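Local atomic coordinates of kallistatin (Homo sapiens, PDB entry 6F4V), a protein that inhibits tissue kallikrein as a secreted serpin, forming a stable equimolar complex with the protease that cleaves its reactive site. Residues Y209-R221 and E242-N256. Numbering follows the deposited sequence.
Sequences YLHDRYLPCSVLR and EIEEVLTPEMLMRWN. With Z9L (methyl 2,3,6-tri-O-sulfo-alpha-D-glucopyranoside), chain C; Z9K (3-O-methyl-2-O-sulfo-alpha-L-idopyranuronic acid), chain B; EDO (1,2-ethanediol), chain F.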
ATOM      1  N   TYR A 209      20.623 -12.184   0.889  1.00 27.16           N
ATOM      2  CA  TYR A 209      20.973 -10.866   1.427  1.00 27.93           C
ATOM      3  C   TYR A 209      22.288 -10.344   0.874  1.00 28.30           C
ATOM      4  O   TYR A 209      23.111 -11.103   0.369  1.00 27.10           O
ATOM      5  CB  TYR A 209      21.006 -10.864   2.974  1.00 28.11           C
ATOM      6  CG  TYR A 209      22.127 -11.710   3.570  1.00 29.87           C
ATOM      7  CD1 TYR A 209      22.034 -13.099   3.595  1.00 30.29           C
ATOM      8  CD2 TYR A 209      23.277 -11.112   4.098  1.00 30.42           C
ATOM      9  CE1 TYR A 209      23.053 -13.874   4.131  1.00 31.17           C
ATOM     10  CE2 TYR A 209      24.308 -11.875   4.628  1.00 31.00           C
ATOM     11  CZ  TYR A 209      24.183 -13.262   4.638  1.00 31.93           C
ATOM     12  OH  TYR A 209      25.177 -14.028   5.180  1.00 34.64           O
ATOM     13  N   LEU A 210      22.446  -9.023   0.942  1.00 29.07           N
ATOM     14  CA  LEU A 210      23.677  -8.377   0.515  1.00 29.55           C
ATOM     15  C   LEU A 210      23.979  -7.201   1.409  1.00 30.64           C
ATOM     16  O   LEU A 210      23.064  -6.603   2.023  1.00 28.25           O
ATOM     17  CB  LEU A 210      23.583  -7.926  -0.935  1.00 30.64           C
ATOM     18  CG  LEU A 210      22.477  -6.941  -1.302  1.00 30.82           C
ATOM     19  CD1 LEU A 210      22.818  -5.476  -1.039  1.00 31.52           C
ATOM     20  CD2 LEU A 210      22.131  -7.146  -2.773  1.00 31.95           C
ATOM     21  N   HIS A 211      25.269  -6.888   1.490  1.00 30.60           N
ATOM     22  CA  HIS A 211      25.747  -5.634   2.071  1.00 32.58           C
ATOM     23  C   HIS A 211      26.137  -4.771   0.888  1.00 32.50           C
ATOM     24  O   HIS A 211      27.061  -5.113   0.124  1.00 32.61           O
ATOM     25  CB  HIS A 211      26.927  -5.897   3.015  1.00 33.65           C
ATOM     26  CG  HIS A 211      26.653  -6.942   4.054  1.00 35.66           C
ATOM     27  ND1 HIS A 211      25.712  -6.780   5.052  1.00 36.42           N
ATOM     28  CD2 HIS A 211      27.206  -8.168   4.259  1.00 36.78           C
ATOM     29  CE1 HIS A 211      25.703  -7.854   5.829  1.00 37.64           C
ATOM     30  NE2 HIS A 211      26.599  -8.712   5.367  1.00 37.04           N
ATOM     31  N   ASP A 212      25.408  -3.674   0.683  1.00 30.79           N
ATOM     32  CA  ASP A 212      25.525  -2.898  -0.545  1.00 31.83           C
ATOM     33  C   ASP A 212      26.902  -2.182  -0.508  1.00 34.17           C
ATOM     34  O   ASP A 212      27.253  -1.540   0.503  1.00 32.57           O
ATOM     35  CB  ASP A 212      24.350  -1.909  -0.648  1.00 30.43           C
ATOM     36  CG  ASP A 212      24.150  -1.341  -2.032  1.00 31.04           C
ATOM     37  OD1 ASP A 212      25.147  -0.993  -2.717  1.00 30.31           O
ATOM     38  OD2 ASP A 212      22.973  -1.157  -2.438  1.00 29.44           O
ATOM     39  N   ARG A 213      27.670  -2.312  -1.584  1.00 35.99           N
ATOM     40  CA  ARG A 213      28.971  -1.620  -1.680  1.00 39.40           C
ATOM     41  C   ARG A 213      28.887  -0.207  -2.250  1.00 39.27           C
ATOM     42  O   ARG A 213      29.870   0.524  -2.192  1.00 41.09           O
ATOM     43  CB  ARG A 213      29.990  -2.476  -2.444  1.00 41.20           C
ATOM     44  CG  ARG A 213      30.328  -3.765  -1.693  1.00 43.14           C
ATOM     45  CD  ARG A 213      31.145  -4.741  -2.530  1.00 46.07           C
ATOM     46  NE  ARG A 213      32.478  -4.216  -2.834  0.49 48.25           N
ATOM     47  CZ  ARG A 213      33.284  -4.685  -3.786  0.69 51.16           C
ATOM     48  NH1 ARG A 213      32.913  -5.707  -4.570  0.81 53.63           N
ATOM     49  NH2 ARG A 213      34.471  -4.118  -3.975  0.69 52.18           N
ATOM     50  N   TYR A 214      27.744   0.166  -2.821  1.00 38.06           N
ATOM     51  CA  TYR A 214      27.503   1.515  -3.319  1.00 39.17           C
ATOM     52  C   TYR A 214      26.724   2.378  -2.314  1.00 37.56           C
ATOM     53  O   TYR A 214      26.715   3.603  -2.451  1.00 39.53           O
ATOM     54  CB  TYR A 214      26.692   1.509  -4.627  1.00 41.96           C
ATOM     55  CG  TYR A 214      27.403   1.143  -5.922  1.00 46.43           C
ATOM     56  CD1 TYR A 214      27.439  -0.183  -6.383  1.00 49.91           C
ATOM     57  CD2 TYR A 214      27.982   2.135  -6.730  1.00 49.46           C
ATOM     58  CE1 TYR A 214      28.050  -0.512  -7.592  1.00 51.68           C
ATOM     59  CE2 TYR A 214      28.601   1.817  -7.927  1.00 51.71           C
ATOM     60  CZ  TYR A 214      28.632   0.497  -8.365  1.00 53.25           C
ATOM     61  OH  TYR A 214      29.260   0.200  -9.561  1.00 54.42           O
ATOM     62  N   LEU A 215      26.022   1.766  -1.363  1.00 34.18           N
ATOM     63  CA  LEU A 215      25.142   2.498  -0.455  1.00 33.44           C
ATOM     64  C   LEU A 215      25.327   2.026   0.959  1.00 31.90           C
ATOM     65  O   LEU A 215      25.647   0.870   1.175  1.00 31.73           O
ATOM     66  CB  LEU A 215      23.678   2.256  -0.832  1.00 32.70           C
ATOM     67  CG  LEU A 215      23.259   2.659  -2.234  1.00 33.77           C
ATOM     68  CD1 LEU A 215      21.842   2.137  -2.483  1.00 32.78           C
ATOM     69  CD2 LEU A 215      23.295   4.176  -2.391  1.00 34.74           C
ATOM     70  N   PRO A 216      25.058   2.893   1.943  1.00 31.49           N
ATOM     71  CA  PRO A 216      25.229   2.494   3.339  1.00 30.79           C
ATOM     72  C   PRO A 216      24.041   1.676   3.876  1.00 29.41           C
ATOM     73  O   PRO A 216      23.304   2.131   4.746  1.00 30.11           O
ATOM     74  CB  PRO A 216      25.404   3.858   4.064  1.00 31.55           C
ATOM     75  CG  PRO A 216      24.569   4.790   3.250  1.00 31.95           C
ATOM     76  CD  PRO A 216      24.754   4.330   1.820  1.00 32.31           C
ATOM     77  N   CYS A 217      23.881   0.447   3.385  1.00 27.92           N
ATOM     78  CA  CYS A 217      22.792  -0.408   3.829  1.00 27.22           C
ATOM     79  C   CYS A 217      23.052  -1.850   3.487  1.00 26.34           C
ATOM     80  O   CYS A 217      23.923  -2.162   2.672  1.00 25.68           O
ATOM     81  CB  CYS A 217      21.445   0.038   3.208  1.00 26.82           C
ATOM     82  SG  CYS A 217      21.263  -0.253   1.435  1.00 28.04           S
ATOM     83  N   SER A 218      22.323  -2.727   4.182  1.00 25.57           N
ATOM     84  CA  SER A 218      22.157  -4.109   3.786  1.00 25.93           C
ATOM     85  C   SER A 218      20.714  -4.356   3.360  1.00 24.59           C
ATOM     86  O   SER A 218      19.815  -3.637   3.754  1.00 24.29           O
ATOM     87  CB  SER A 218      22.531  -5.033   4.946  1.00 27.24           C
ATOM     88  OG  SER A 218      23.890  -4.858   5.334  1.00 28.70           O
ATOM     89  N   VAL A 219      20.499  -5.386   2.564  1.00 23.98           N
ATOM     90  CA  VAL A 219      19.179  -5.721   2.048  1.00 23.80           C
ATOM     91  C   VAL A 219      18.984  -7.225   2.199  1.00 24.03           C
ATOM     92  O   VAL A 219      19.837  -8.010   1.794  1.00 25.29           O
ATOM     93  CB  VAL A 219      19.052  -5.313   0.560  1.00 23.88           C
ATOM     94  CG1 VAL A 219      17.671  -5.650  -0.009  1.00 23.93           C
ATOM     95  CG2 VAL A 219      19.357  -3.821   0.378  1.00 24.14           C
ATOM     96  N   LEU A 220      17.865  -7.597   2.804  1.00 23.17           N
ATOM     97  CA  LEU A 220      17.425  -8.983   2.975  1.00 22.32           C
ATOM     98  C   LEU A 220      16.172  -9.144   2.169  1.00 22.27           C
ATOM     99  O   LEU A 220      15.268  -8.307   2.283  1.00 21.51           O
ATOM    100  CB  LEU A 220      17.098  -9.226   4.458  1.00 22.43           C
ATOM    101  CG  LEU A 220      16.376 -10.540   4.816  1.00 22.11           C
ATOM    102  CD1 LEU A 220      17.215 -11.762   4.453  1.00 22.74           C
ATOM    103  CD2 LEU A 220      16.079 -10.559   6.300  1.00 22.86           C
ATOM    104  N   ARG A 221      16.063 -10.214   1.376  1.00 22.72           N
ATOM    105  CA  ARG A 221      14.781 -10.526   0.771  1.00 24.42           C
ATOM    106  C   ARG A 221      14.314 -11.853   1.365  1.00 24.86           C
ATOM    107  O   ARG A 221      15.073 -12.845   1.324  1.00 24.62           O
ATOM    108  CB  ARG A 221      14.900 -10.652  -0.739  1.00 26.52           C
ATOM    109  CG  ARG A 221      13.584 -10.658  -1.503  1.00 28.35           C
ATOM    110  CD  ARG A 221      13.811 -11.174  -2.942  1.00 29.89           C
ATOM    111  NE  ARG A 221      13.902 -12.618  -3.007  1.00 33.92           N
ATOM    112  CZ  ARG A 221      14.906 -13.403  -3.457  1.00 36.30           C
ATOM    113  NH1 ARG A 221      16.021 -12.946  -3.957  1.00 36.31           N
ATOM    114  NH2 ARG A 221      14.754 -14.729  -3.394  1.00 37.77           N
ATOM    115  N   GLU A 242      19.828   8.875   3.673  1.00 29.34           N
ATOM    116  CA  GLU A 242      20.631   8.607   2.477  1.00 30.86           C
ATOM    117  C   GLU A 242      20.016   7.503   1.588  1.00 28.19           C
ATOM    118  O   GLU A 242      20.047   7.553   0.336  1.00 28.14           O
ATOM    119  CB  GLU A 242      22.060   8.196   2.840  1.00 35.12           C
ATOM    120  CG  GLU A 242      22.795   9.260   3.658  1.00 40.86           C
ATOM    121  CD  GLU A 242      24.310   9.247   3.480  1.00 45.49           C
ATOM    122  OE1 GLU A 242      24.943  10.204   3.999  1.00 53.61           O
ATOM    123  OE2 GLU A 242      24.874   8.327   2.814  1.00 48.24           O
ATOM    124  N   ILE A 243      19.432   6.507   2.235  1.00 26.70           N
ATOM    125  CA  ILE A 243      18.792   5.438   1.493  1.00 25.08           C
ATOM    126  C   ILE A 243      17.458   5.906   0.924  1.00 25.26           C
ATOM    127  O   ILE A 243      17.115   5.616  -0.242  1.00 24.55           O
ATOM    128  CB  ILE A 243      18.622   4.196   2.389  1.00 25.00           C
ATOM    129  CG1 ILE A 243      19.985   3.709   2.923  1.00 25.42           C
ATOM    130  CG2 ILE A 243      17.914   3.112   1.631  1.00 23.80           C
ATOM    131  CD1 ILE A 243      21.036   3.473   1.869  1.00 26.20           C
ATOM    132  N   GLU A 244      16.718   6.680   1.710  1.00 25.26           N
ATOM    133  CA  GLU A 244      15.439   7.216   1.226  1.00 25.54           C
ATOM    134  C   GLU A 244      15.614   8.074  -0.035  1.00 25.73           C
ATOM    135  O   GLU A 244      14.763   8.031  -0.940  1.00 24.61           O
ATOM    136  CB  GLU A 244      14.730   7.987   2.342  1.00 25.98           C
ATOM    137  CG  GLU A 244      14.200   7.081   3.448  1.00 25.79           C
ATOM    138  CD  GLU A 244      13.487   7.833   4.564  1.00 27.24           C
ATOM    139  OE1 GLU A 244      13.847   8.988   4.834  1.00 28.99           O
ATOM    140  OE2 GLU A 244      12.578   7.284   5.203  1.00 26.76           O
ATOM    141  N   GLU A 245      16.737   8.810  -0.127  1.00 27.82           N
ATOM    142  CA  GLU A 245      17.027   9.670  -1.298  1.00 29.42           C
ATOM    143  C   GLU A 245      17.200   8.883  -2.571  1.00 29.21           C
ATOM    144  O   GLU A 245      17.017   9.435  -3.629  1.00 29.50           O
ATOM    145  CB  GLU A 245      18.286  10.522  -1.135  1.00 32.08           C
ATOM    146  CG  GLU A 245      18.213  11.574  -0.057  1.00 34.68           C
ATOM    147  CD  GLU A 245      17.341  12.768  -0.363  1.00 37.66           C
ATOM    148  OE1 GLU A 245      16.647  12.875  -1.408  1.00 37.99           O
ATOM    149  OE2 GLU A 245      17.385  13.645   0.521  1.00 43.57           O
ATOM    150  N   VAL A 246      17.534   7.599  -2.470  1.00 27.07           N
ATOM    151  CA  VAL A 246      17.737   6.764  -3.644  1.00 27.47           C
ATOM    152  C   VAL A 246      16.711   5.623  -3.751  1.00 25.82           C
ATOM    153  O   VAL A 246      16.889   4.710  -4.578  1.00 26.37           O
ATOM    154  CB  VAL A 246      19.194   6.211  -3.700  1.00 27.93           C
ATOM    155  CG1 VAL A 246      20.197   7.366  -3.833  1.00 30.47           C
ATOM    156  CG2 VAL A 246      19.528   5.319  -2.516  1.00 28.42           C
ATOM    157  N   LEU A 247      15.652   5.665  -2.929  1.00 25.05           N
ATOM    158  CA  LEU A 247      14.665   4.586  -2.927  1.00 24.34           C
ATOM    159  C   LEU A 247      13.680   4.775  -4.113  1.00 24.36           C
ATOM    160  O   LEU A 247      12.704   5.555  -4.031  1.00 24.80           O
ATOM    161  CB  LEU A 247      13.950   4.553  -1.597  1.00 24.54           C
ATOM    162  CG  LEU A 247      13.149   3.290  -1.331  1.00 24.10           C
ATOM    163  CD1 LEU A 247      14.019   2.070  -1.074  1.00 24.12           C
ATOM    164  CD2 LEU A 247      12.221   3.537  -0.154  1.00 24.75           C
ATOM    165  N   THR A 248      13.976   4.089  -5.217  1.00 23.72           N
ATOM    166  CA  THR A 248      13.243   4.223  -6.457  1.00 23.95           C
ATOM    167  C   THR A 248      12.896   2.839  -6.988  1.00 23.24           C
ATOM    168  O   THR A 248      13.480   1.849  -6.568  1.00 23.93           O
ATOM    169  CB  THR A 248      14.123   4.886  -7.543  1.00 24.86           C
ATOM    170  OG1 THR A 248      15.288   4.067  -7.738  1.00 23.86           O
ATOM    171  CG2 THR A 248      14.537   6.295  -7.140  1.00 26.12           C
ATOM    172  N   PRO A 249      11.986   2.768  -7.964  1.00 24.11           N
ATOM    173  CA  PRO A 249      11.753   1.457  -8.613  1.00 24.65           C
ATOM    174  C   PRO A 249      13.023   0.857  -9.193  1.00 24.79           C
ATOM    175  O   PRO A 249      13.250  -0.344  -9.036  1.00 25.05           O
ATOM    176  CB  PRO A 249      10.753   1.783  -9.722  1.00 24.83           C
ATOM    177  CG  PRO A 249      10.061   2.989  -9.237  1.00 24.74           C
ATOM    178  CD  PRO A 249      11.115   3.806  -8.522  1.00 24.23           C
ATOM    179  N   GLU A 250      13.885   1.705  -9.760  1.00 24.93           N
ATOM    180  CA  GLU A 250      15.144   1.252 -10.334  1.00 26.45           C
ATOM    181  C   GLU A 250      16.072   0.666  -9.271  1.00 24.90           C
ATOM    182  O   GLU A 250      16.721  -0.343  -9.509  1.00 24.54           O
ATOM    183  CB  GLU A 250      15.850   2.387 -11.115  1.00 28.64           C
ATOM    184  CG  GLU A 250      15.064   2.861 -12.332  1.00 31.34           C
ATOM    185  CD  GLU A 250      13.815   3.695 -12.019  1.00 32.91           C
ATOM    186  OE1 GLU A 250      13.700   4.301 -10.919  1.00 32.38           O
ATOM    187  OE2 GLU A 250      12.929   3.759 -12.910  1.00 36.61           O
ATOM    188  N   MET A 251      16.104   1.263  -8.081  1.00 24.30           N
ATOM    189  CA  MET A 251      16.925   0.729  -7.010  1.00 24.61           C
ATOM    190  C   MET A 251      16.368  -0.619  -6.507  1.00 23.89           C
ATOM    191  O   MET A 251      17.143  -1.554  -6.266  1.00 22.85           O
ATOM    192  CB  MET A 251      17.029   1.708  -5.855  1.00 25.41           C
ATOM    193  CG  MET A 251      18.047   1.359  -4.796  1.00 27.37           C
ATOM    194  SD  MET A 251      19.701   1.148  -5.464  1.00 30.88           S
ATOM    195  CE  MET A 251      20.102   2.818  -5.946  1.00 30.19           C
ATOM    196  N   LEU A 252      15.043  -0.713  -6.364  1.00 23.85           N
ATOM    197  CA  LEU A 252      14.432  -1.981  -5.941  1.00 24.40           C
ATOM    198  C   LEU A 252      14.803  -3.097  -6.935  1.00 25.40           C
ATOM    199  O   LEU A 252      15.172  -4.190  -6.529  1.00 24.82           O
ATOM    200  CB  LEU A 252      12.916  -1.841  -5.835  1.00 25.27           C
ATOM    201  CG  LEU A 252      12.202  -3.081  -5.272  1.00 26.59           C
ATOM    202  CD1 LEU A 252      12.596  -3.299  -3.808  1.00 28.00           C
ATOM    203  CD2 LEU A 252      10.705  -2.912  -5.462  1.00 27.89           C
ATOM    204  N   MET A 253      14.752  -2.784  -8.228  1.00 26.18           N
ATOM    205  CA  MET A 253      15.123  -3.764  -9.259  1.00 28.52           C
ATOM    206  C   MET A 253      16.581  -4.115  -9.254  1.00 26.71           C
ATOM    207  O   MET A 253      16.927  -5.270  -9.471  1.00 25.98           O
ATOM    208  CB  MET A 253      14.646  -3.333 -10.642  1.00 32.90           C
ATOM    209  CG  MET A 253      13.117  -3.515 -10.758  1.00 37.53           C
ATOM    210  SD  MET A 253      12.527  -5.223 -10.482  0.74 44.95           S
ATOM    211  CE  MET A 253      11.814  -5.160  -8.843  1.00 42.39           C
ATOM    212  N   ARG A 254      17.430  -3.148  -8.952  1.00 25.59           N
ATOM    213  CA  ARG A 254      18.848  -3.433  -8.778  1.00 25.61           C
ATOM    214  C   ARG A 254      19.053  -4.438  -7.667  1.00 24.57           C
ATOM    215  O   ARG A 254      19.745  -5.455  -7.874  1.00 24.04           O
ATOM    216  CB  ARG A 254      19.666  -2.143  -8.535  1.00 25.90           C
ATOM    217  CG  ARG A 254      21.076  -2.381  -8.050  1.00 26.79           C
ATOM    218  CD  ARG A 254      21.958  -1.120  -8.033  1.00 28.22           C
ATOM    219  NE  ARG A 254      23.191  -1.470  -7.332  1.00 28.33           N
ATOM    220  CZ  ARG A 254      23.412  -1.357  -6.025  1.00 29.55           C
ATOM    221  NH1 ARG A 254      22.517  -0.796  -5.195  1.00 30.80           N
ATOM    222  NH2 ARG A 254      24.572  -1.786  -5.532  1.00 30.28           N
ATOM    223  N   TRP A 255      18.497  -4.159  -6.482  1.00 23.35           N
ATOM    224  CA  TRP A 255      18.625  -5.084  -5.368  1.00 23.84           C
ATOM    225  C   TRP A 255      18.040  -6.476  -5.681  1.00 24.07           C
ATOM    226  O   TRP A 255      18.669  -7.506  -5.360  1.00 24.45           O
ATOM    227  CB  TRP A 255      17.959  -4.537  -4.119  1.00 23.74           C
ATOM    228  CG  TRP A 255      18.687  -3.382  -3.500  1.00 24.07           C
ATOM    229  CD1 TRP A 255      20.045  -3.179  -3.433  1.00 24.84           C
ATOM    230  CD2 TRP A 255      18.082  -2.278  -2.836  1.00 24.08           C
ATOM    231  NE1 TRP A 255      20.310  -2.014  -2.772  1.00 24.88           N
ATOM    232  CE2 TRP A 255      19.127  -1.434  -2.388  1.00 24.55           C
ATOM    233  CE3 TRP A 255      16.761  -1.921  -2.570  1.00 23.97           C
ATOM    234  CZ2 TRP A 255      18.885  -0.255  -1.654  1.00 24.44           C
ATOM    235  CZ3 TRP A 255      16.501  -0.703  -1.880  1.00 23.95           C
ATOM    236  CH2 TRP A 255      17.578   0.103  -1.427  1.00 24.42           C
ATOM    237  N   ASN A 256      16.857  -6.473  -6.288  1.00 24.13           N
ATOM    238  CA  ASN A 256      16.197  -7.715  -6.673  1.00 25.94           C
ATOM    239  C   ASN A 256      17.081  -8.544  -7.592  1.00 26.70           C
ATOM    240  O   ASN A 256      17.242  -9.746  -7.358  1.00 25.85           O
ATOM    241  CB  ASN A 256      14.845  -7.470  -7.331  1.00 27.44           C
ATOM    242  CG  ASN A 256      14.040  -8.764  -7.450  1.00 28.92           C
ATOM    243  OD1 ASN A 256      13.833  -9.445  -6.467  1.00 31.09           O
ATOM    244  ND2 ASN A 256      13.668  -9.110  -8.632  1.00 32.60           N
TER
HETATM  245  O4  Z9L C   1      30.843  -4.548  -9.168  0.69 68.80           O
HETATM  246  C4  Z9L C   1      31.440  -3.978  -7.964  0.69 61.83           C
HETATM  247  C5  Z9L C   1      30.442  -3.355  -6.980  0.69 59.19           C
HETATM  248  O5  Z9L C   1      31.176  -2.821  -5.826  0.69 56.04           O
HETATM  249  C6  Z9L C   1      29.417  -4.318  -6.457  0.69 57.46           C
HETATM  250  O6  Z9L C   1      28.701  -3.711  -5.408  0.69 55.92           O
HETATM  251  S1  Z9L C   1      27.204  -4.376  -5.114  0.69 51.65           S
HETATM  252  O7  Z9L C   1      26.276  -4.019  -6.450  0.69 52.32           O
HETATM  253  O11 Z9L C   1      26.559  -3.704  -3.757  0.69 51.14           O
HETATM  254  O15 Z9L C   1      27.367  -6.022  -4.947  0.69 53.34           O
HETATM  255  C3  Z9L C   1      32.342  -2.878  -8.454  0.69 59.57           C
HETATM  256  O3  Z9L C   1      33.434  -3.531  -9.169  0.69 58.47           O
HETATM  257  S2  Z9L C   1      33.797  -2.890 -10.652  0.69 58.99           S
HETATM  258  O8  Z9L C   1      35.041  -3.751 -11.325  0.69 59.49           O
HETATM  259  O9  Z9L C   1      34.256  -1.299 -10.460  0.69 58.63           O
HETATM  260  O10 Z9L C   1      32.460  -2.959 -11.621  0.69 59.48           O
HETATM  261  C2  Z9L C   1      32.907  -1.912  -7.451  0.69 57.55           C
HETATM  262  O2  Z9L C   1      34.219  -2.337  -7.022  0.69 59.41           O
HETATM  263  S3  Z9L C   1      35.387  -1.190  -6.672  0.69 53.85           S
HETATM  264  O12 Z9L C   1      36.827  -2.013  -6.582  0.69 55.13           O
HETATM  265  O13 Z9L C   1      35.086  -0.493  -5.207  0.69 52.77           O
HETATM  266  O14 Z9L C   1      35.475  -0.005  -7.842  0.69 51.24           O
HETATM  267  C1  Z9L C   1      32.052  -1.668  -6.190  0.69 55.50           C
HETATM  268  O1  Z9L C   1      31.265  -0.556  -6.383  0.69 51.45           O
HETATM  269  C7  Z9L C   1      30.791   0.129  -5.217  0.69 49.55           C
HETATM  270  O4  Z9K B   2      29.788  -6.487 -12.938  0.69 81.11           O
HETATM  271  C4  Z9K B   2      29.834  -7.238 -11.729  0.69 81.78           C
HETATM  272  C5  Z9K B   2      28.607  -6.908 -10.812  0.69 80.79           C
HETATM  273  O5  Z9K B   2      28.976  -5.724  -9.846  0.69 80.46           O
HETATM  274  C6  Z9K B   2      27.443  -6.545 -11.525  0.69 80.65           C
HETATM  275  O10 Z9K B   2      27.476  -5.621 -12.396  0.69 78.82           O
HETATM  276  O6  Z9K B   2      26.349  -7.122 -11.293  0.69 78.82           O
HETATM  277  C3  Z9K B   2      31.180  -6.991 -11.097  0.69 82.88           C
HETATM  278  O3  Z9K B   2      32.105  -8.053 -11.494  0.69 84.07           O
HETATM  279  C7  Z9K B   2      32.562  -8.049 -12.823  0.69 84.84           C
HETATM  280  C2  Z9K B   2      31.127  -6.954  -9.614  0.69 80.95           C
HETATM  281  O2  Z9K B   2      32.479  -6.818  -9.049  0.69 84.29           O
HETATM  282  S1  Z9K B   2      32.831  -7.625  -7.620  0.69 84.23           S
HETATM  283  O7  Z9K B   2      34.020  -6.783  -6.815  0.69 83.67           O
HETATM  284  O8  Z9K B   2      33.370  -9.149  -7.946  0.69 81.09           O
HETATM  285  O9  Z9K B   2      31.492  -7.719  -6.652  0.69 85.25           O
HETATM  286  C1  Z9K B   2      30.251  -5.855  -9.103  0.69 78.22           C
HETATM  287  C1  EDO F 403      13.826  10.184  -4.445  1.00 63.35           C
HETATM  288  O1  EDO F 403      14.392  10.219  -5.754  1.00 62.45           O
HETATM  289  C2  EDO F 403      13.390   8.759  -4.136  1.00 61.72           C
HETATM  290  O2  EDO F 403      12.104   8.526  -4.708  1.00 59.65           O
HETATM  291  O   HOH W   1      15.533 -11.069  -5.534  1.00 35.42           O
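Ile-243, on the short helix 240-244, touches Pro-216 and Cys-217 beside the place where, in this serpin, helix 249-258 packs on the antiparallel hairpin of strands 206-211 and 217-223. Ile-243 CD1 lies 3.7 Å from Cys-217 CB and also meets Pro-216 CD, the proline ring and the isoleucine running alongside one another in opposite senses. Further along, Val-246 CG2 and Met-251 SD each reach Leu-215 CD1 tip to tip, SD at 3.8 Å from Leu-215 CD1. Met-251 CG also covers one face of the Trp-255 indole.

Arg-254 runs extended from CG to NE and grips the Asp-212 carboxylate end-on: NH1 reaches OD2 at 2.8 Å on the syn side, while NH2 meets OD1 at 3.0 Å from above the carboxylate plane, the carboxylate and guanidinium planes 41° apart. NH2 also donates to sulfate oxygen O7 of the bound Z9L sugar, and Tyr-214 lays its ring face under the same sugar's methyl C7, 3.4 Å above the plane. Asp-212, Tyr-214 and Arg-254 thus belong to the pocket seen here for the sulfated glycan, and the salt bridge is likely to hold Arg-254 in place for it. OD1 of Asp-212 further accepts from Tyr-214 N, closing an Asx turn, within which Arg-213 N donates to sulfate O11 of Z9L. An asparagine in place of Asp-212 would probably leave the Arg-254 guanidinium without its carboxylate partner and less firmly oriented toward the sulfate.

Trp-255 is sandwiched: opposite Met-251, Val-219 CG2 makes a CH-pi contact 3.6 Å from the five-membered ring centroid, 8° off its normal. At the ring edge, NE1 donates to Asp-212 OD2 over 2.8 Å, almost straight at 172° and nearly in line with the C-O bond.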